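Local coordinates for protein acyl-coenzyme A thioesterase PaaI (Escherichia coli, PDB 1PSU) that hydrolyses acyl-CoA thioesters in phenylacetate degradation, preferring ring-hydroxylated phenylacetyl-CoA esters, at residues F33-M38 with T93-A98. Residues are numbered along the deposited sequence; the frame is centred on the assembly and turned at random.
Sequences FAVVTM and TLTATA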
loop_
_atom_site.group_PDB
_atom_site.type_symbol
_atom_site.label_atom_id
_atom_site.label_comp_id
_atom_site.label_asym_id
_atom_site.label_seq_id
_atom_site.Cartn_x
_atom_site.Cartn_y
_atom_site.Cartn_z
ATOM N N PHE B 33 -5.512 -8.434 17.647
ATOM C CA PHE B 33 -4.120 -8.019 17.859
ATOM C C PHE B 33 -3.151 -8.905 17.085
ATOM O O PHE B 33 -3.240 -10.138 17.142
ATOM C CB PHE B 33 -3.800 -8.103 19.358
ATOM C CG PHE B 33 -2.399 -7.697 19.719
ATOM C CD1 PHE B 33 -2.060 -6.350 19.840
ATOM C CD2 PHE B 33 -1.420 -8.666 19.949
ATOM C CE1 PHE B 33 -0.757 -5.968 20.175
ATOM C CE2 PHE B 33 -0.120 -8.294 20.283
ATOM C CZ PHE B 33 0.222 -6.943 20.403
ATOM N N ALA B 34 -2.229 -8.284 16.355
ATOM C CA ALA B 34 -1.245 -9.050 15.592
ATOM C C ALA B 34 0.074 -8.304 15.478
ATOM O O ALA B 34 0.100 -7.083 15.367
ATOM C CB ALA B 34 -1.773 -9.346 14.200
ATOM N N VAL B 35 1.172 -9.040 15.538
ATOM C CA VAL B 35 2.478 -8.436 15.384
ATOM C C VAL B 35 3.140 -9.201 14.267
ATOM O O VAL B 35 3.182 -10.439 14.266
ATOM C CB VAL B 35 3.332 -8.507 16.673
ATOM C CG1 VAL B 35 4.678 -7.827 16.438
ATOM C CG2 VAL B 35 2.608 -7.821 17.811
ATOM N N VAL B 36 3.626 -8.452 13.289
ATOM C CA VAL B 36 4.249 -9.044 12.130
ATOM C C VAL B 36 5.625 -8.442 11.934
ATOM O O VAL B 36 5.864 -7.311 12.347
ATOM C CB VAL B 36 3.331 -8.825 10.913
ATOM C CG1 VAL B 36 4.123 -8.439 9.702
ATOM C CG2 VAL B 36 2.519 -10.091 10.668
ATOM N N THR B 37 6.534 -9.208 11.335
ATOM C CA THR B 37 7.908 -8.754 11.106
ATOM C C THR B 37 8.376 -8.986 9.672
ATOM O O THR B 37 7.960 -9.941 9.010
ATOM C CB THR B 37 8.909 -9.477 12.035
ATOM O OG1 THR B 37 8.454 -9.388 13.389
ATOM C CG2 THR B 37 10.277 -8.826 11.938
HETATM N N MSE B 38 9.262 -8.115 9.206
HETATM C CA MSE B 38 9.806 -8.208 7.860
HETATM C C MSE B 38 11.175 -7.525 7.798
HETATM O O MSE B 38 11.418 -6.534 8.484
HETATM C CB MSE B 38 8.838 -7.537 6.879
HETATM C CG MSE B 38 9.290 -7.505 5.431
HETATM SE SE MSE B 38 8.384 -6.077 4.438
HETATM C CE MSE B 38 6.929 -7.046 3.668
ATOM N N THR B 93 15.057 -4.153 10.274
ATOM C CA THR B 93 14.036 -5.137 10.617
ATOM C C THR B 93 12.826 -4.346 11.064
ATOM O O THR B 93 12.890 -3.592 12.034
ATOM C CB THR B 93 14.495 -6.079 11.740
ATOM O OG1 THR B 93 15.627 -6.835 11.288
ATOM C CG2 THR B 93 13.372 -7.054 12.105
ATOM N N LEU B 94 11.734 -4.512 10.327
ATOM C CA LEU B 94 10.503 -3.792 10.594
ATOM C C LEU B 94 9.456 -4.653 11.275
ATOM O O LEU B 94 9.198 -5.791 10.874
ATOM C CB LEU B 94 9.948 -3.226 9.283
ATOM C CG LEU B 94 10.940 -2.345 8.523
ATOM C CD1 LEU B 94 10.309 -1.824 7.245
ATOM C CD2 LEU B 94 11.380 -1.193 9.417
ATOM N N THR B 95 8.863 -4.099 12.325
ATOM C CA THR B 95 7.840 -4.793 13.079
ATOM C C THR B 95 6.570 -3.965 12.996
ATOM O O THR B 95 6.577 -2.761 13.271
ATOM C CB THR B 95 8.253 -4.962 14.556
ATOM O OG1 THR B 95 9.516 -5.643 14.623
ATOM C CG2 THR B 95 7.206 -5.777 15.304
ATOM N N ALA B 96 5.487 -4.622 12.603
ATOM C CA ALA B 96 4.194 -3.979 12.470
ATOM C C ALA B 96 3.213 -4.582 13.477
ATOM O O ALA B 96 2.971 -5.795 13.483
ATOM C CB ALA B 96 3.686 -4.161 11.038
ATOM N N THR B 97 2.679 -3.726 14.342
ATOM C CA THR B 97 1.734 -4.127 15.373
ATOM C C THR B 97 0.354 -3.551 15.106
ATOM O O THR B 97 0.205 -2.343 14.973
ATOM C CB THR B 97 2.187 -3.624 16.751
ATOM O OG1 THR B 97 3.486 -4.151 17.038
ATOM C CG2 THR B 97 1.209 -4.059 17.848
ATOM N N ALA B 98 -0.654 -4.408 15.010
ATOM C CA ALA B 98 -2.011 -3.934 14.763
ATOM C C ALA B 98 -2.859 -4.158 16.009
ATOM O O ALA B 98 -2.895 -5.259 16.559
ATOM C CB ALA B 98 -2.613 -4.679 13.569
#
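Phe-33 reaches across to Thr-97 at one end of an antiparallel strand pair in the sheet of this hot dog-fold thioesterase. With CG anti to the backbone N (chi1 -180°), its ring swings over toward the neighbouring strand, where CE1 lies 3.6 Å from Thr-97 CG2; the ring meets the methyl at a slant. Cutting Phe-33 back to an alanine would probably leave that methyl without its aromatic neighbour and take the ring away from the carbonyl O of Ala-98. On the same face, Val-35 and Thr-97 form a non-hydrogen-bonded pair, side by side and pointing the same way, Val-35 CG1 and CG2 each 3.9 Å from Thr-97 OG1. Val-35 CG1, anti to its own N (chi1 -179°), slants across to Thr-95. Further along, Thr-37 sets CG2 against Thr-93 CG2 at 3.6 Å, while its OG1 stays 4.1 Å from Thr-95 OG1, too far to bond. The opposite face, with Ala-34, Val-36, Met-38 (selenomethionine), Leu-94, Ala-96 and Ala-98, is buried, the side the sheet wraps round the fold's long helix 53-69, whose Leu-59 packs against Val-36, Met-38 and Leu-94. Six backbone hydrogen bonds join the strands in three reciprocal pairs, the central one linking Val-36 and Ala-96 at 2.7 Å from N to O in both directions. Among side-chain carbons the tightest pair is Val-35 CG1 and Thr-95 CG2, 3.4 Å apart and closer than two methyls usually sit.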